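HTH-type transcriptional repressor PhnF (Mycobacterium smegmatis, PDB 3F8M) represses the phnDCE phosphate-uptake operon when phosphate is available, acting as a DNA-binding transcriptional regulator of the GntR family. Local coordinates at residues L98-A112 with V124-D138. Residues are numbered along the deposited sequence; the frame is centred on the assembly and turned at random.
Sequences LSAGRILVAWSDLTA and VGAPVLQLERVLTTD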
loop_
_atom_site.group_PDB
_atom_site.type_symbol
_atom_site.label_atom_id
_atom_site.label_comp_id
_atom_site.label_asym_id
_atom_site.label_seq_id
_atom_site.Cartn_x
_atom_site.Cartn_y
_atom_site.Cartn_z
ATOM N N LEU A 98 10.922 18.037 -3.343
ATOM C CA LEU A 98 10.302 17.724 -4.636
ATOM C C LEU A 98 9.106 18.657 -4.901
ATOM O O LEU A 98 8.371 18.967 -3.975
ATOM C CB LEU A 98 9.799 16.266 -4.640
ATOM C CG LEU A 98 10.807 15.116 -4.480
ATOM C CD1 LEU A 98 10.098 13.756 -4.255
ATOM C CD2 LEU A 98 11.754 15.049 -5.700
ATOM N N SER A 99 8.891 19.040 -6.164
ATOM C CA SER A 99 7.858 20.027 -6.548
ATOM C C SER A 99 6.505 19.452 -7.015
ATOM O O SER A 99 6.307 19.156 -8.220
ATOM C CB SER A 99 8.389 20.890 -7.674
ATOM O OG SER A 99 8.565 20.075 -8.813
ATOM N N ALA A 100 5.555 19.368 -6.103
ATOM C CA ALA A 100 4.288 18.714 -6.408
ATOM C C ALA A 100 3.180 19.711 -6.734
ATOM O O ALA A 100 3.191 20.837 -6.242
ATOM C CB ALA A 100 3.872 17.855 -5.242
ATOM N N GLY A 101 2.232 19.299 -7.576
ATOM C CA GLY A 101 1.056 20.144 -7.822
ATOM C C GLY A 101 -0.208 19.358 -8.074
ATOM O O GLY A 101 -0.190 18.132 -8.090
ATOM N N ARG A 102 -1.291 20.091 -8.301
ATOM C CA ARG A 102 -2.585 19.499 -8.643
ATOM C C ARG A 102 -3.203 20.272 -9.780
ATOM O O ARG A 102 -3.119 21.522 -9.826
ATOM C CB ARG A 102 -3.545 19.556 -7.461
ATOM C CG ARG A 102 -3.022 18.930 -6.168
ATOM C CD ARG A 102 -3.996 19.185 -5.025
ATOM N NE ARG A 102 -3.529 18.763 -3.685
ATOM C CZ ARG A 102 -2.823 19.531 -2.865
ATOM N NH1 ARG A 102 -2.481 20.773 -3.237
ATOM N NH2 ARG A 102 -2.484 19.065 -1.664
ATOM N N ILE A 103 -3.861 19.548 -10.669
ATOM C CA ILE A 103 -4.554 20.156 -11.808
ATOM C C ILE A 103 -6.018 19.722 -11.811
ATOM O O ILE A 103 -6.323 18.538 -11.670
ATOM C CB ILE A 103 -3.903 19.712 -13.135
ATOM C CG1 ILE A 103 -2.486 20.317 -13.220
ATOM C CG2 ILE A 103 -4.762 20.154 -14.342
ATOM C CD1 ILE A 103 -1.578 19.582 -14.232
ATOM N N LEU A 104 -6.922 20.689 -11.965
ATOM C CA LEU A 104 -8.342 20.386 -12.014
ATOM C C LEU A 104 -8.596 19.578 -13.277
ATOM O O LEU A 104 -8.245 20.014 -14.385
ATOM C CB LEU A 104 -9.155 21.708 -12.088
ATOM C CG LEU A 104 -10.676 21.505 -12.313
ATOM C CD1 LEU A 104 -11.298 20.696 -11.139
ATOM C CD2 LEU A 104 -11.386 22.883 -12.525
ATOM N N VAL A 105 -9.214 18.418 -13.138
ATOM C CA VAL A 105 -9.787 17.720 -14.277
ATOM C C VAL A 105 -11.231 18.220 -14.498
ATOM O O VAL A 105 -11.568 18.799 -15.561
ATOM C CB VAL A 105 -9.756 16.201 -14.029
ATOM C CG1 VAL A 105 -10.470 15.415 -15.122
ATOM C CG2 VAL A 105 -8.339 15.732 -13.894
ATOM N N ALA A 106 -12.085 18.026 -13.498
ATOM C CA ALA A 106 -13.475 18.509 -13.617
ATOM C C ALA A 106 -14.187 18.459 -12.271
ATOM O O ALA A 106 -13.887 17.609 -11.426
ATOM C CB ALA A 106 -14.222 17.663 -14.613
ATOM N N TRP A 107 -15.142 19.378 -12.094
ATOM C CA TRP A 107 -16.163 19.228 -11.088
ATOM C C TRP A 107 -17.347 18.552 -11.799
ATOM O O TRP A 107 -17.634 18.874 -12.959
ATOM C CB TRP A 107 -16.618 20.598 -10.562
ATOM C CG TRP A 107 -15.595 21.411 -9.759
ATOM C CD1 TRP A 107 -14.810 22.417 -10.218
ATOM C CD2 TRP A 107 -15.343 21.301 -8.364
ATOM N NE1 TRP A 107 -14.053 22.935 -9.193
ATOM C CE2 TRP A 107 -14.341 22.256 -8.042
ATOM C CE3 TRP A 107 -15.841 20.462 -7.348
ATOM C CZ2 TRP A 107 -13.848 22.430 -6.746
ATOM C CZ3 TRP A 107 -15.342 20.624 -6.034
ATOM C CH2 TRP A 107 -14.356 21.623 -5.749
ATOM N N SER A 108 -18.002 17.618 -11.115
ATOM C CA SER A 108 -19.217 16.944 -11.614
ATOM C C SER A 108 -20.298 17.006 -10.538
ATOM O O SER A 108 -20.013 16.894 -9.345
ATOM C CB SER A 108 -18.984 15.481 -11.997
ATOM O OG SER A 108 -17.998 15.388 -13.014
ATOM N N ASP A 109 -21.549 17.181 -10.978
ATOM C CA ASP A 109 -22.684 17.183 -10.077
ATOM C C ASP A 109 -23.437 15.894 -10.327
ATOM O O ASP A 109 -23.857 15.616 -11.444
ATOM C CB ASP A 109 -23.596 18.401 -10.351
ATOM C CG ASP A 109 -22.902 19.736 -10.105
ATOM O OD1 ASP A 109 -22.744 20.126 -8.928
ATOM O OD2 ASP A 109 -22.584 20.439 -11.096
ATOM N N LEU A 110 -23.518 15.076 -9.287
ATOM C CA LEU A 110 -24.015 13.726 -9.320
ATOM C C LEU A 110 -25.085 13.607 -8.213
ATOM O O LEU A 110 -25.300 14.561 -7.455
ATOM C CB LEU A 110 -22.854 12.748 -9.020
ATOM C CG LEU A 110 -21.620 12.833 -9.975
ATOM C CD1 LEU A 110 -20.562 11.843 -9.579
ATOM C CD2 LEU A 110 -22.014 12.611 -11.433
ATOM N N THR A 111 -25.721 12.437 -8.093
ATOM C CA THR A 111 -26.546 12.113 -6.911
ATOM C C THR A 111 -26.103 10.772 -6.291
ATOM O O THR A 111 -25.541 9.903 -6.990
ATOM C CB THR A 111 -28.084 12.020 -7.221
ATOM O OG1 THR A 111 -28.293 11.052 -8.230
ATOM C CG2 THR A 111 -28.629 13.315 -7.714
ATOM N N ALA A 112 -26.373 10.585 -5.005
ATOM C CA ALA A 112 -25.912 9.373 -4.327
ATOM C C ALA A 112 -26.833 8.199 -4.649
ATOM O O ALA A 112 -28.057 8.290 -4.474
ATOM C CB ALA A 112 -25.812 9.587 -2.838
ATOM N N VAL A 124 -30.522 8.494 -0.033
ATOM C CA VAL A 124 -30.526 8.099 -1.429
ATOM C C VAL A 124 -31.062 9.261 -2.275
ATOM O O VAL A 124 -32.108 9.870 -1.960
ATOM C CB VAL A 124 -31.365 6.805 -1.666
ATOM C CG1 VAL A 124 -31.295 6.375 -3.113
ATOM C CG2 VAL A 124 -30.939 5.649 -0.708
ATOM N N GLY A 125 -30.342 9.591 -3.344
ATOM C CA GLY A 125 -30.694 10.722 -4.190
ATOM C C GLY A 125 -30.070 12.052 -3.793
ATOM O O GLY A 125 -30.191 13.030 -4.536
ATOM N N ALA A 126 -29.428 12.111 -2.634
ATOM C CA ALA A 126 -28.857 13.378 -2.149
ATOM C C ALA A 126 -27.768 13.876 -3.125
ATOM O O ALA A 126 -27.077 13.057 -3.769
ATOM C CB ALA A 126 -28.260 13.203 -0.774
ATOM N N PRO A 127 -27.590 15.194 -3.208
ATOM C CA PRO A 127 -26.638 15.770 -4.176
ATOM C C PRO A 127 -25.189 15.455 -3.773
ATOM O O PRO A 127 -24.846 15.461 -2.617
ATOM C CB PRO A 127 -26.937 17.267 -4.097
ATOM C CG PRO A 127 -27.403 17.466 -2.720
ATOM C CD PRO A 127 -28.267 16.255 -2.430
ATOM N N VAL A 128 -24.384 15.106 -4.758
ATOM C CA VAL A 128 -22.983 14.739 -4.507
ATOM C C VAL A 128 -22.183 15.643 -5.433
ATOM O O VAL A 128 -22.529 15.766 -6.632
ATOM C CB VAL A 128 -22.754 13.272 -4.843
ATOM C CG1 VAL A 128 -21.173 12.968 -4.954
ATOM C CG2 VAL A 128 -23.393 12.435 -3.772
ATOM N N LEU A 129 -21.158 16.303 -4.883
ATOM C CA LEU A 129 -20.265 17.108 -5.674
ATOM C C LEU A 129 -19.006 16.297 -5.844
ATOM O O LEU A 129 -18.441 15.896 -4.846
ATOM C CB LEU A 129 -19.964 18.444 -4.986
ATOM C CG LEU A 129 -18.996 19.401 -5.689
ATOM C CD1 LEU A 129 -19.473 19.719 -7.099
ATOM C CD2 LEU A 129 -18.792 20.725 -4.832
ATOM N N GLN A 130 -18.579 16.055 -7.085
ATOM C CA GLN A 130 -17.334 15.271 -7.310
ATOM C C GLN A 130 -16.245 16.163 -7.861
ATOM O O GLN A 130 -16.476 16.899 -8.823
ATOM C CB GLN A 130 -17.589 14.150 -8.304
ATOM C CG GLN A 130 -16.314 13.338 -8.675
ATOM C CD GLN A 130 -16.619 12.216 -9.633
ATOM O OE1 GLN A 130 -17.009 11.141 -9.205
ATOM N NE2 GLN A 130 -16.407 12.446 -10.921
ATOM N N LEU A 131 -15.063 16.089 -7.235
ATOM C CA LEU A 131 -13.918 16.810 -7.672
ATOM C C LEU A 131 -12.933 15.767 -8.218
ATOM O O LEU A 131 -12.571 14.801 -7.515
ATOM C CB LEU A 131 -13.248 17.518 -6.497
ATOM C CG LEU A 131 -11.888 18.179 -6.819
ATOM C CD1 LEU A 131 -11.973 19.243 -7.960
ATOM C CD2 LEU A 131 -11.299 18.768 -5.539
ATOM N N GLU A 132 -12.492 15.974 -9.456
ATOM C CA GLU A 132 -11.428 15.116 -10.036
ATOM C C GLU A 132 -10.247 15.962 -10.383
ATOM O O GLU A 132 -10.385 17.040 -10.965
ATOM C CB GLU A 132 -11.867 14.444 -11.309
ATOM C CG GLU A 132 -12.648 13.217 -11.142
ATOM C CD GLU A 132 -12.349 12.169 -12.248
ATOM O OE1 GLU A 132 -12.399 12.512 -13.459
ATOM O OE2 GLU A 132 -12.146 10.999 -11.875
ATOM N N ARG A 133 -9.069 15.504 -9.962
ATOM C CA ARG A 133 -7.845 16.253 -10.159
ATOM C C ARG A 133 -6.741 15.234 -10.473
ATOM O O ARG A 133 -6.802 14.070 -10.034
ATOM C CB ARG A 133 -7.459 16.994 -8.889
ATOM C CG ARG A 133 -8.437 18.153 -8.529
ATOM C CD ARG A 133 -7.944 19.023 -7.400
ATOM N NE ARG A 133 -7.700 18.371 -6.125
ATOM C CZ ARG A 133 -7.328 19.048 -5.034
ATOM N NH1 ARG A 133 -7.095 18.408 -3.900
ATOM N NH2 ARG A 133 -7.174 20.355 -5.091
ATOM N N VAL A 134 -5.735 15.717 -11.197
ATOM C CA VAL A 134 -4.483 14.992 -11.421
ATOM C C VAL A 134 -3.388 15.587 -10.523
ATOM O O VAL A 134 -3.246 16.811 -10.436
ATOM C CB VAL A 134 -4.068 15.069 -12.920
ATOM C CG1 VAL A 134 -2.724 14.386 -13.179
ATOM C CG2 VAL A 134 -5.142 14.479 -13.830
ATOM N N LEU A 135 -2.624 14.725 -9.883
ATOM C CA LEU A 135 -1.500 15.112 -9.046
ATOM C C LEU A 135 -0.230 14.991 -9.907
ATOM O O LEU A 135 -0.118 14.061 -10.717
ATOM C CB LEU A 135 -1.426 14.140 -7.870
ATOM C CG LEU A 135 -2.647 14.062 -6.916
ATOM C CD1 LEU A 135 -2.427 13.184 -5.660
ATOM C CD2 LEU A 135 -3.187 15.451 -6.496
ATOM N N THR A 136 0.709 15.914 -9.709
ATOM C CA THR A 136 1.916 15.986 -10.564
ATOM C C THR A 136 3.123 16.193 -9.674
ATOM O O THR A 136 3.009 16.677 -8.545
ATOM C CB THR A 136 1.884 17.200 -11.506
ATOM O OG1 THR A 136 1.837 18.416 -10.709
ATOM C CG2 THR A 136 0.665 17.144 -12.369
ATOM N N THR A 137 4.272 15.775 -10.170
ATOM C CA THR A 137 5.538 16.146 -9.549
ATOM C C THR A 137 6.579 16.352 -10.641
ATOM O O THR A 137 6.691 15.527 -11.535
ATOM C CB THR A 137 6.026 15.082 -8.552
ATOM O OG1 THR A 137 7.264 15.491 -7.972
ATOM C CG2 THR A 137 6.205 13.737 -9.209
ATOM N N ASP A 138 7.325 17.456 -10.576
ATOM C CA ASP A 138 8.452 17.662 -11.493
ATOM C C ASP A 138 8.058 17.515 -12.950
ATOM O O ASP A 138 8.770 16.850 -13.757
ATOM C CB ASP A 138 9.544 16.663 -11.140
ATOM C CG ASP A 138 10.109 16.912 -9.778
ATOM O OD1 ASP A 138 9.639 17.886 -9.136
ATOM O OD2 ASP A 138 11.019 16.159 -9.344
HETATM O O HOH W 1 4.500 19.740 -10.288
HETATM O O HOH W 2 -15.527 15.243 -11.895
HETATM O O HOH W 3 -23.507 18.931 -6.561
#
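W107 and L131 meet where strands 100-111 and 127-137 run antiparallel: methyl CD1 of L131 sits as a knob over the middle of the indole, 3.7 Å from the centroid of the six-membered ring, in a CH-pi contact almost along the ring normal. The same methyl presses against L104 CD1, so it fills the notch between the two side chains, while L129 CD2 closes in obliquely on W107 CZ3 at 3.7 Å. Farther along this face, R102 CD rests 3.2 Å above the guanidinium plane of R133, and L131 CD2 covers the opposite side, so the flat group is sandwiched between aliphatic carbons. The extended chain of R102 carries CD there, with CG lying alongside L135 CD2.

A classic beta bulge interrupts the ladder: V105 N and A106 N both donate to E132 O, from the same face of its plane. At the bulge, V105 points toward the partner strand, where its CG2 comes up beside V134 CG2. On the other face, a water ties S108 OG and A106 O to Q130 NE2, and Q130 OE1 lies 3.6 Å from L110 CD1. At one end D138 N donates to S99 O, and S99 N to D138 OD1.

Strand 100-111 is one of the two edge strands, within this chain, of the six-stranded antiparallel sheet in the UTRA domain, and strand 140-150 continues it beyond 127-137. L157 and R158 of helix 157-160 pack on W107 and L129. R133 donates to the carbonyl of H163 and forms a salt bridge with E145, the carbonyl of E164 holds R102, and helix 89-94 lies against A100 and L135.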